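Local coordinates for protein leucine aminopeptidase 2, chloroplastic (Streptomyces sp. BC16019, PDB 5LHJ) that probably removes unsubstituted N-terminal amino acids from peptides as a manganese-dependent M17 aminopeptidase, and takes part in bottromycin maturation, at residues Arg364-Thr375 and Ala453-Ala464; Thr386-Ala397 and Glu409-Leu417. One frame throughout, in Å; residues are numbered along the deposited sequence.

Contact 1 of 2, residues Arg364-Thr375 and Ala453-Ala464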
loop_
_atom_site.group_PDB
_atom_site.type_symbol
_atom_site.label_atom_id
_atom_site.label_comp_id
_atom_site.label_asym_id
_atom_site.label_seq_id
_atom_site.Cartn_x
_atom_site.Cartn_y
_atom_site.Cartn_z
ATOM N N ARG A 364 -18.361 -36.787 -31.210
ATOM C CA ARG A 364 -18.647 -35.845 -30.125
ATOM C C ARG A 364 -18.030 -36.339 -28.826
ATOM O O ARG A 364 -18.143 -37.520 -28.500
ATOM C CB ARG A 364 -20.154 -35.676 -29.911
ATOM C CG ARG A 364 -20.476 -34.393 -29.180
ATOM C CD ARG A 364 -21.805 -34.371 -28.435
ATOM N NE ARG A 364 -22.024 -33.005 -27.958
ATOM C CZ ARG A 364 -23.093 -32.564 -27.299
ATOM N NH1 ARG A 364 -24.102 -33.378 -26.993
ATOM N NH2 ARG A 364 -23.150 -31.283 -26.950
ATOM N N SER A 365 -17.410 -35.437 -28.068
ATOM C CA SER A 365 -16.785 -35.822 -26.786
ATOM C C SER A 365 -17.796 -36.182 -25.710
ATOM O O SER A 365 -18.755 -35.465 -25.488
ATOM C CB SER A 365 -15.853 -34.731 -26.287
ATOM O OG SER A 365 -14.668 -34.794 -27.049
ATOM N N ASP A 366 -17.573 -37.319 -25.067
ATOM C CA ASP A 366 -18.448 -37.810 -24.024
ATOM C C ASP A 366 -18.216 -37.046 -22.724
ATOM O O ASP A 366 -19.098 -37.037 -21.876
ATOM C CB ASP A 366 -18.204 -39.300 -23.755
ATOM C CG ASP A 366 -18.577 -40.178 -24.935
ATOM O OD1 ASP A 366 -19.788 -40.365 -25.174
ATOM O OD2 ASP A 366 -17.654 -40.685 -25.614
ATOM N N LEU A 367 -17.026 -36.449 -22.569
ATOM C CA LEU A 367 -16.611 -35.786 -21.330
ATOM C C LEU A 367 -15.572 -34.721 -21.685
ATOM O O LEU A 367 -14.757 -34.946 -22.568
ATOM C CB LEU A 367 -15.984 -36.814 -20.369
ATOM C CG LEU A 367 -14.983 -36.306 -19.313
ATOM C CD1 LEU A 367 -15.716 -35.547 -18.224
ATOM C CD2 LEU A 367 -14.155 -37.409 -18.698
ATOM N N VAL A 368 -15.602 -33.580 -21.001
ATOM C CA VAL A 368 -14.570 -32.546 -21.182
ATOM C C VAL A 368 -13.932 -32.202 -19.841
ATOM O O VAL A 368 -14.640 -31.922 -18.882
ATOM C CB VAL A 368 -15.154 -31.270 -21.825
ATOM C CG1 VAL A 368 -14.098 -30.168 -21.938
ATOM C CG2 VAL A 368 -15.728 -31.603 -23.196
ATOM N N VAL A 369 -12.603 -32.208 -19.781
ATOM C CA VAL A 369 -11.868 -31.825 -18.570
ATOM C C VAL A 369 -10.953 -30.661 -18.930
ATOM O O VAL A 369 -10.169 -30.776 -19.858
ATOM C CB VAL A 369 -11.032 -32.986 -18.000
ATOM C CG1 VAL A 369 -10.190 -32.527 -16.796
ATOM C CG2 VAL A 369 -11.932 -34.150 -17.610
ATOM N N ASP A 370 -11.066 -29.538 -18.218
ATOM C CA ASP A 370 -10.122 -28.437 -18.415
ATOM C C ASP A 370 -9.132 -28.369 -17.263
ATOM O O ASP A 370 -9.461 -28.725 -16.126
ATOM C CB ASP A 370 -10.818 -27.103 -18.675
ATOM C CG ASP A 370 -11.315 -26.443 -17.431
ATOM O OD1 ASP A 370 -10.484 -25.866 -16.667
ATOM O OD2 ASP A 370 -12.540 -26.453 -17.227
ATOM N N VAL A 371 -7.913 -27.944 -17.593
ATOM C CA VAL A 371 -6.821 -27.804 -16.639
ATOM C C VAL A 371 -6.210 -26.433 -16.856
ATOM O O VAL A 371 -5.838 -26.084 -17.986
ATOM C CB VAL A 371 -5.725 -28.883 -16.851
ATOM C CG1 VAL A 371 -4.698 -28.831 -15.729
ATOM C CG2 VAL A 371 -6.334 -30.275 -16.936
ATOM N N ALA A 372 -6.125 -25.644 -15.790
ATOM C CA ALA A 372 -5.697 -24.260 -15.915
ATOM C C ALA A 372 -5.113 -23.722 -14.629
ATOM O O ALA A 372 -5.599 -24.023 -13.542
ATOM C CB ALA A 372 -6.875 -23.400 -16.367
ATOM N N THR A 373 -4.044 -22.940 -14.756
ATOM C CA THR A 373 -3.524 -22.126 -13.648
ATOM C C THR A 373 -4.370 -20.852 -13.615
ATOM O O THR A 373 -3.988 -19.806 -14.162
ATOM C CB THR A 373 -2.036 -21.816 -13.850
ATOM O OG1 THR A 373 -1.834 -21.274 -15.163
ATOM C CG2 THR A 373 -1.211 -23.097 -13.710
ATOM N N LEU A 374 -5.542 -20.941 -12.999
ATOM C CA LEU A 374 -6.583 -19.956 -13.259
ATOM C C LEU A 374 -6.652 -18.827 -12.245
ATOM O O LEU A 374 -6.656 -17.672 -12.652
ATOM C CB LEU A 374 -7.952 -20.632 -13.435
ATOM C CG LEU A 374 -8.968 -19.868 -14.292
ATOM C CD1 LEU A 374 -8.463 -19.678 -15.720
ATOM C CD2 LEU A 374 -10.300 -20.580 -14.289
ATOM N N THR A 375 -6.691 -19.136 -10.948
ATOM C CA THR A 375 -6.978 -18.105 -9.940
ATOM C C THR A 375 -6.015 -18.124 -8.781
ATOM O O THR A 375 -5.606 -19.194 -8.340
ATOM C CB THR A 375 -8.405 -18.232 -9.366
ATOM O OG1 THR A 375 -8.533 -19.438 -8.587
ATOM C CG2 THR A 375 -9.415 -18.217 -10.485
ATOM N N ALA A 453 -21.466 -27.189 -23.319
ATOM C CA ALA A 453 -22.771 -27.493 -23.900
ATOM C C ALA A 453 -23.620 -28.363 -22.988
ATOM O O ALA A 453 -23.112 -29.248 -22.307
ATOM C CB ALA A 453 -22.620 -28.162 -25.256
ATOM N N ALA A 454 -24.923 -28.091 -23.001
ATOM C CA ALA A 454 -25.902 -28.789 -22.163
ATOM C C ALA A 454 -25.754 -30.295 -22.275
ATOM O O ALA A 454 -25.615 -30.828 -23.375
ATOM C CB ALA A 454 -27.319 -28.378 -22.574
ATOM N N GLY A 455 -25.730 -30.979 -21.132
ATOM C CA GLY A 455 -25.669 -32.437 -21.122
ATOM C C GLY A 455 -24.299 -33.095 -21.189
ATOM O O GLY A 455 -24.219 -34.320 -21.084
ATOM N N VAL A 456 -23.222 -32.314 -21.356
ATOM C CA VAL A 456 -21.869 -32.878 -21.470
ATOM C C VAL A 456 -21.199 -32.876 -20.088
ATOM O O VAL A 456 -21.047 -31.798 -19.494
ATOM C CB VAL A 456 -21.003 -32.067 -22.466
ATOM C CG1 VAL A 456 -19.595 -32.628 -22.545
ATOM C CG2 VAL A 456 -21.652 -32.051 -23.854
ATOM N N PRO A 457 -20.809 -34.065 -19.564
ATOM C CA PRO A 457 -20.089 -34.107 -18.289
ATOM C C PRO A 457 -18.774 -33.350 -18.367
ATOM O O PRO A 457 -18.069 -33.429 -19.381
ATOM C CB PRO A 457 -19.844 -35.599 -18.049
ATOM C CG PRO A 457 -20.888 -36.289 -18.839
ATOM C CD PRO A 457 -21.180 -35.418 -20.024
ATOM N N TRP A 458 -18.456 -32.618 -17.305
ATOM C CA TRP A 458 -17.319 -31.710 -17.313
ATOM C C TRP A 458 -16.692 -31.602 -15.940
ATOM O O TRP A 458 -17.395 -31.631 -14.925
ATOM C CB TRP A 458 -17.782 -30.335 -17.817
ATOM C CG TRP A 458 -16.909 -29.152 -17.489
ATOM C CD1 TRP A 458 -15.752 -28.763 -18.122
ATOM C CD2 TRP A 458 -17.150 -28.186 -16.464
ATOM N NE1 TRP A 458 -15.254 -27.618 -17.532
ATOM C CE2 TRP A 458 -16.104 -27.242 -16.518
ATOM C CE3 TRP A 458 -18.150 -28.031 -15.495
ATOM C CZ2 TRP A 458 -16.038 -26.156 -15.644
ATOM C CZ3 TRP A 458 -18.074 -26.941 -14.613
ATOM C CH2 TRP A 458 -17.027 -26.033 -14.696
ATOM N N ALA A 459 -15.364 -31.494 -15.927
ATOM C CA ALA A 459 -14.610 -31.173 -14.726
ATOM C C ALA A 459 -13.576 -30.097 -15.038
ATOM O O ALA A 459 -13.048 -30.020 -16.151
ATOM C CB ALA A 459 -13.924 -32.417 -14.157
ATOM N N HIS A 460 -13.283 -29.284 -14.024
ATOM C CA HIS A 460 -12.337 -28.172 -14.119
ATOM C C HIS A 460 -11.306 -28.323 -13.000
ATOM O O HIS A 460 -11.674 -28.463 -11.820
ATOM C CB HIS A 460 -13.121 -26.860 -14.014
ATOM C CG HIS A 460 -12.309 -25.665 -13.606
ATOM N ND1 HIS A 460 -11.216 -25.218 -14.319
ATOM C CD2 HIS A 460 -12.463 -24.803 -12.574
ATOM C CE1 HIS A 460 -10.713 -24.150 -13.727
ATOM N NE2 HIS A 460 -11.463 -23.865 -12.676
ATOM N N LEU A 461 -10.026 -28.312 -13.378
ATOM C CA LEU A 461 -8.920 -28.399 -12.423
ATOM C C LEU A 461 -8.184 -27.063 -12.386
ATOM O O LEU A 461 -7.596 -26.667 -13.384
ATOM C CB LEU A 461 -7.939 -29.499 -12.833
ATOM C CG LEU A 461 -8.452 -30.920 -13.031
ATOM C CD1 LEU A 461 -7.291 -31.905 -13.204
ATOM C CD2 LEU A 461 -9.296 -31.348 -11.874
ATOM N N ASP A 462 -8.238 -26.369 -11.250
ATOM C CA ASP A 462 -7.546 -25.089 -11.082
ATOM C C ASP A 462 -6.249 -25.384 -10.326
ATOM O O ASP A 462 -6.286 -25.721 -9.144
ATOM C CB ASP A 462 -8.434 -24.090 -10.340
ATOM C CG ASP A 462 -7.862 -22.659 -10.310
ATOM O OD1 ASP A 462 -6.664 -22.421 -10.623
ATOM O OD2 ASP A 462 -8.644 -21.746 -9.950
ATOM N N ILE A 463 -5.118 -25.293 -11.028
ATOM C CA ILE A 463 -3.834 -25.768 -10.498
ATOM C C ILE A 463 -2.803 -24.642 -10.339
ATOM O O ILE A 463 -1.604 -24.901 -10.326
ATOM C CB ILE A 463 -3.270 -26.917 -11.362
ATOM C CG1 ILE A 463 -2.969 -26.462 -12.799
ATOM C CG2 ILE A 463 -4.250 -28.094 -11.368
ATOM C CD1 ILE A 463 -2.069 -27.405 -13.576
ATOM N N ALA A 464 -3.275 -23.406 -10.162
ATOM C CA ALA A 464 -2.402 -22.222 -10.105
ATOM C C ALA A 464 -1.225 -22.353 -9.127
ATOM O O ALA A 464 -0.061 -22.174 -9.502
ATOM C CB ALA A 464 -3.233 -20.982 -9.768
HETATM O O HOH W 1 -25.493 -30.064 -26.315
#

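Contact 2 of 2, residues Thr386-Ala397 and Glu409-Leu417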
loop_
_atom_site.group_PDB
_atom_site.type_symbol
_atom_site.label_atom_id
_atom_site.label_comp_id
_atom_site.label_asym_id
_atom_site.label_seq_id
_atom_site.Cartn_x
_atom_site.Cartn_y
_atom_site.Cartn_z
ATOM N N THR A 386 -1.979 -27.881 -3.144
ATOM C CA THR A 386 -3.256 -28.539 -3.387
ATOM C C THR A 386 -4.015 -27.840 -4.500
ATOM O O THR A 386 -4.172 -26.614 -4.472
ATOM C CB THR A 386 -4.080 -28.566 -2.086
ATOM O OG1 THR A 386 -3.370 -29.332 -1.112
ATOM C CG2 THR A 386 -5.437 -29.195 -2.300
ATOM N N GLY A 387 -4.488 -28.605 -5.484
ATOM C CA GLY A 387 -5.305 -28.064 -6.565
ATOM C C GLY A 387 -6.787 -28.059 -6.199
ATOM O O GLY A 387 -7.196 -28.728 -5.241
ATOM N N ALA A 388 -7.582 -27.304 -6.954
ATOM C CA ALA A 388 -9.037 -27.250 -6.771
ATOM C C ALA A 388 -9.724 -28.008 -7.905
ATOM O O ALA A 388 -9.347 -27.844 -9.088
ATOM C CB ALA A 388 -9.516 -25.817 -6.706
ATOM N N LEU A 389 -10.695 -28.852 -7.550
ATOM C CA LEU A 389 -11.492 -29.640 -8.510
ATOM C C LEU A 389 -12.944 -29.166 -8.464
ATOM O O LEU A 389 -13.532 -29.100 -7.386
ATOM C CB LEU A 389 -11.452 -31.127 -8.144
ATOM C CG LEU A 389 -12.474 -32.058 -8.806
ATOM C CD1 LEU A 389 -12.286 -32.128 -10.315
ATOM C CD2 LEU A 389 -12.386 -33.444 -8.197
ATOM N N PHE A 390 -13.513 -28.860 -9.626
ATOM C CA PHE A 390 -14.934 -28.530 -9.751
ATOM C C PHE A 390 -15.593 -29.458 -10.756
ATOM O O PHE A 390 -15.060 -29.669 -11.844
ATOM C CB PHE A 390 -15.121 -27.116 -10.264
ATOM C CG PHE A 390 -14.720 -26.047 -9.291
ATOM C CD1 PHE A 390 -13.413 -25.586 -9.242
ATOM C CD2 PHE A 390 -15.668 -25.459 -8.455
ATOM C CE1 PHE A 390 -13.043 -24.570 -8.370
ATOM C CE2 PHE A 390 -15.301 -24.456 -7.572
ATOM C CZ PHE A 390 -13.989 -24.007 -7.523
ATOM N N THR A 391 -16.762 -29.993 -10.392
ATOM C CA THR A 391 -17.613 -30.717 -11.351
ATOM C C THR A 391 -19.010 -30.877 -10.761
ATOM O O THR A 391 -19.130 -31.087 -9.558
ATOM C CB THR A 391 -17.060 -32.114 -11.725
ATOM O OG1 THR A 391 -17.974 -32.793 -12.606
ATOM C CG2 THR A 391 -16.832 -32.977 -10.515
ATOM N N PRO A 392 -20.058 -30.790 -11.599
ATOM C CA PRO A 392 -21.403 -31.122 -11.089
ATOM C C PRO A 392 -21.674 -32.626 -10.968
ATOM O O PRO A 392 -22.690 -33.005 -10.384
ATOM C CB PRO A 392 -22.338 -30.491 -12.120
ATOM C CG PRO A 392 -21.549 -30.400 -13.362
ATOM C CD PRO A 392 -20.099 -30.296 -12.990
ATOM N N ASP A 393 -20.792 -33.462 -11.520
ATOM C CA ASP A 393 -20.980 -34.907 -11.604
ATOM C C ASP A 393 -20.215 -35.590 -10.464
ATOM O O ASP A 393 -18.987 -35.658 -10.481
ATOM C CB ASP A 393 -20.473 -35.355 -12.983
ATOM C CG ASP A 393 -20.776 -36.803 -13.312
ATOM O OD1 ASP A 393 -20.569 -37.709 -12.479
ATOM O OD2 ASP A 393 -21.191 -37.035 -14.467
ATOM N N ASP A 394 -20.947 -36.078 -9.465
ATOM C CA ASP A 394 -20.332 -36.746 -8.314
ATOM C C ASP A 394 -19.487 -37.961 -8.708
ATOM O O ASP A 394 -18.408 -38.169 -8.145
ATOM C CB ASP A 394 -21.402 -37.161 -7.289
ATOM C CG ASP A 394 -22.000 -35.976 -6.534
ATOM O OD1 ASP A 394 -21.430 -34.862 -6.540
ATOM O OD2 ASP A 394 -23.068 -36.172 -5.904
ATOM N N ARG A 395 -19.945 -38.741 -9.688
ATOM C CA ARG A 395 -19.186 -39.918 -10.142
ATOM C C ARG A 395 -17.847 -39.514 -10.783
ATOM O O ARG A 395 -16.821 -40.156 -10.541
ATOM C CB ARG A 395 -19.990 -40.782 -11.119
ATOM C CG ARG A 395 -21.145 -41.538 -10.478
ATOM C CD ARG A 395 -21.777 -42.524 -11.455
ATOM N NE ARG A 395 -20.877 -43.641 -11.772
ATOM C CZ ARG A 395 -20.663 -44.717 -11.001
ATOM N NH1 ARG A 395 -21.277 -44.872 -9.822
ATOM N NH2 ARG A 395 -19.816 -45.662 -11.413
ATOM N N LEU A 396 -17.862 -38.448 -11.577
ATOM C CA LEU A 396 -16.631 -37.919 -12.158
ATOM C C LEU A 396 -15.699 -37.363 -11.080
ATOM O O LEU A 396 -14.486 -37.580 -11.139
ATOM C CB LEU A 396 -16.943 -36.842 -13.186
ATOM C CG LEU A 396 -15.775 -36.274 -13.979
ATOM C CD1 LEU A 396 -14.952 -37.352 -14.674
ATOM C CD2 LEU A 396 -16.326 -35.272 -14.982
ATOM N N ALA A 397 -16.258 -36.670 -10.091
ATOM C CA ALA A 397 -15.455 -36.188 -8.964
ATOM C C ALA A 397 -14.718 -37.324 -8.279
ATOM O O ALA A 397 -13.518 -37.209 -8.018
ATOM C CB ALA A 397 -16.296 -35.429 -7.945
ATOM N N GLU A 409 -0.970 -36.789 -5.851
ATOM C CA GLU A 409 -1.198 -35.354 -6.056
ATOM C C GLU A 409 -2.430 -34.935 -5.252
ATOM O O GLU A 409 -3.433 -35.654 -5.214
ATOM C CB GLU A 409 -1.372 -35.031 -7.537
ATOM C CG GLU A 409 -0.151 -35.439 -8.348
ATOM C CD GLU A 409 -0.112 -34.874 -9.762
ATOM O OE1 GLU A 409 -1.015 -35.182 -10.574
ATOM O OE2 GLU A 409 0.870 -34.154 -10.082
ATOM N N SER A 410 -2.343 -33.784 -4.604
ATOM C CA SER A 410 -3.395 -33.323 -3.697
ATOM C C SER A 410 -4.409 -32.407 -4.401
ATOM O O SER A 410 -4.037 -31.362 -4.953
ATOM C CB SER A 410 -2.753 -32.596 -2.516
ATOM O OG SER A 410 -3.737 -32.095 -1.641
ATOM N N PHE A 411 -5.680 -32.817 -4.371
ATOM C CA PHE A 411 -6.808 -32.016 -4.842
ATOM C C PHE A 411 -7.899 -31.928 -3.781
ATOM O O PHE A 411 -8.080 -32.852 -2.997
ATOM C CB PHE A 411 -7.424 -32.635 -6.097
ATOM C CG PHE A 411 -6.706 -32.286 -7.355
ATOM C CD1 PHE A 411 -5.668 -33.082 -7.810
ATOM C CD2 PHE A 411 -7.067 -31.156 -8.088
ATOM C CE1 PHE A 411 -5.003 -32.761 -8.985
ATOM C CE2 PHE A 411 -6.399 -30.833 -9.261
ATOM C CZ PHE A 411 -5.373 -31.636 -9.707
ATOM N N CYS A 412 -8.617 -30.813 -3.794
ATOM C CA CYS A 412 -9.792 -30.598 -2.969
ATOM C C CYS A 412 -10.948 -30.239 -3.889
ATOM O O CYS A 412 -10.824 -29.305 -4.675
ATOM C CB CYS A 412 -9.556 -29.438 -2.004
ATOM S SG CYS A 412 -10.993 -29.105 -0.962
ATOM N N ARG A 413 -12.064 -30.961 -3.792
ATOM C CA ARG A 413 -13.275 -30.569 -4.517
ATOM C C ARG A 413 -13.914 -29.336 -3.886
ATOM O O ARG A 413 -14.191 -29.319 -2.678
ATOM C CB ARG A 413 -14.298 -31.703 -4.569
ATOM C CG ARG A 413 -15.425 -31.423 -5.556
ATOM C CD ARG A 413 -16.487 -32.475 -5.464
ATOM N NE ARG A 413 -17.551 -32.256 -6.435
ATOM C CZ ARG A 413 -18.619 -33.027 -6.558
ATOM N NH1 ARG A 413 -18.773 -34.097 -5.769
ATOM N NH2 ARG A 413 -19.539 -32.733 -7.469
ATOM N N LEU A 414 -14.149 -28.303 -4.683
ATOM C CA LEU A 414 -14.911 -27.144 -4.236
ATOM C C LEU A 414 -16.276 -27.114 -4.931
ATOM O O LEU A 414 -16.405 -27.598 -6.043
ATOM C CB LEU A 414 -14.128 -25.862 -4.504
ATOM C CG LEU A 414 -12.792 -25.736 -3.759
ATOM C CD1 LEU A 414 -12.125 -24.417 -4.144
ATOM C CD2 LEU A 414 -12.983 -25.814 -2.250
ATOM N N PRO A 415 -17.297 -26.541 -4.275
ATOM C CA PRO A 415 -18.659 -26.528 -4.810
ATOM C C PRO A 415 -18.908 -25.463 -5.867
ATOM O O PRO A 415 -18.404 -24.332 -5.775
ATOM C CB PRO A 415 -19.507 -26.236 -3.563
ATOM C CG PRO A 415 -18.616 -25.391 -2.722
ATOM C CD PRO A 415 -17.257 -26.002 -2.905
ATOM N N LEU A 416 -19.718 -25.825 -6.857
ATOM C CA LEU A 416 -20.239 -24.861 -7.826
ATOM C C LEU A 416 -21.433 -24.149 -7.182
ATOM O O LEU A 416 -22.585 -24.462 -7.470
ATOM C CB LEU A 416 -20.629 -25.571 -9.128
ATOM C CG LEU A 416 -19.426 -26.111 -9.925
ATOM C CD1 LEU A 416 -19.827 -27.243 -10.859
ATOM C CD2 LEU A 416 -18.760 -24.997 -10.724
ATOM N N LEU A 417 -21.143 -23.174 -6.321
ATOM C CA LEU A 417 -22.156 -22.530 -5.491
ATOM C C LEU A 417 -23.103 -21.667 -6.313
ATOM O O LEU A 417 -22.695 -20.667 -6.895
ATOM C CB LEU A 417 -21.501 -21.662 -4.417
ATOM C CG LEU A 417 -20.656 -22.390 -3.366
ATOM C CD1 LEU A 417 -19.850 -21.424 -2.524
ATOM C CD2 LEU A 417 -21.488 -23.300 -2.476
HETATM O O HOH W 2 -17.619 -29.449 -7.657
#

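Contact 1 of 2, residues Arg364-Thr375 and Ala453-Ala464
Parallel strands 367-372 and 458-462 lie side by side in the mixed sheet of the catalytic domain, and across them the carboxylate of Asp370 takes one N-H from each of two rings on the neighbouring strand. Asp370 OD1 offers the syn lone pair to His460 ND1, a short bond of 2.5 Å that lies in the imidazole plane. Asp370 OD2 is met nearly along its C-O bond by Trp458 NE1 at 3.0 Å. Asp370 CG sits between its own backbone N and carbonyl carbon (chi1 80°), which places both oxygens over strand 458-462. Six backbone bonds, from Val368 N-Pro457 O to Ile463 N-Ala372 O (2.9 Å), hold the parallel register, and on the reverse face Val371 CG2 and Leu461 CD1 run alongside each other.

At the C-terminal end of strand 458-462, Asp462 OD1 accepts Leu374 N from above the carboxylate plane, 3.0 Å away, while Asp462 OD2 takes the hydroxyl of Thr375 OG1 at 2.7 Å. This turn adjoins the metal site: Thr373 OG1 bonds Asp284 and Thr373 O bonds Lys261, both manganese-binding in this enzyme, though this chain holds no metal. Near Arg364, Val456 CG2 lies 3.5 Å above one face of the Arg364 guanidinium, while Arg364 NH2 hydrogen-bonds Ser358 O.

Contact 2 of 2, residues Thr386-Ala397 and Glu409-Leu417
The guanidinium of Arg413 meets the carboxylate of Asp394 with the two planes nearly perpendicular, 82° apart, and both terminal nitrogens converge end-on upon a single oxygen. Arg413 NH1 reaches Asp394 OD1 at 2.9 Å from above the carboxylate plane, whereas NH2 comes nearly along the C-O bond. In the guanidinium plane Arg413 NH2 also donates to Thr391 O at 2.7 Å, and Ala397 CB rests over one face. An extended chain, with CG opposite the backbone N (chi1 -168°), carries the group from strand 410-413 to the first turn of helix 394-407. This is a beta-alpha-beta unit, its parallel strands 386-390 and 410-413 inclined by 35°; Asp393 N-caps the helix through OD1, which accepts Leu396 N at 2.9 Å.

At the end of strand 386-390 the Phe390 ring crosses Leu414 at a slant, CZ lying 3.5 Å from Leu414 CB, and Pro415 O approaches the ring edge in its plane. Leu416 CD2 touches Phe390 CD2 (3.9 Å) and its CD1 touches Pro392 CD (3.7 Å). At the other end, Phe411 CD2 comes within 3.6 Å of Gly387 C, where glycine leaves room for the ring.

A water accepts from Thr391 N and Arg413 NE and donates to Leu414 O. With NH1 and NH2 both held by Asp394, NH2 also by Thr391 O, and NE by water, the guanidinium is fixed in rotation, and its charge is probably offset, at least in part, by Asp394.

Contact 1 is the more deeply buried and joins strands of the central sheet beside the manganese site. Contact 2, only partly buried, lies away from that site, and part of it packs against a second subunit. The two meet through strand 458-462, which pairs in parallel with 367-372 and antiparallel with 386-390: His460 N bonds Phe390 O, Trp458 O bonds Thr391 OG1, and Leu461 packs on Leu389. Their polar chemistry differs accordingly. In contact 1, buried carboxylates are satisfied by ring N-H groups, backbone amides and a hydroxyl; in contact 2, a partly exposed arginine links strand to helix through a salt bridge, a carbonyl and a water.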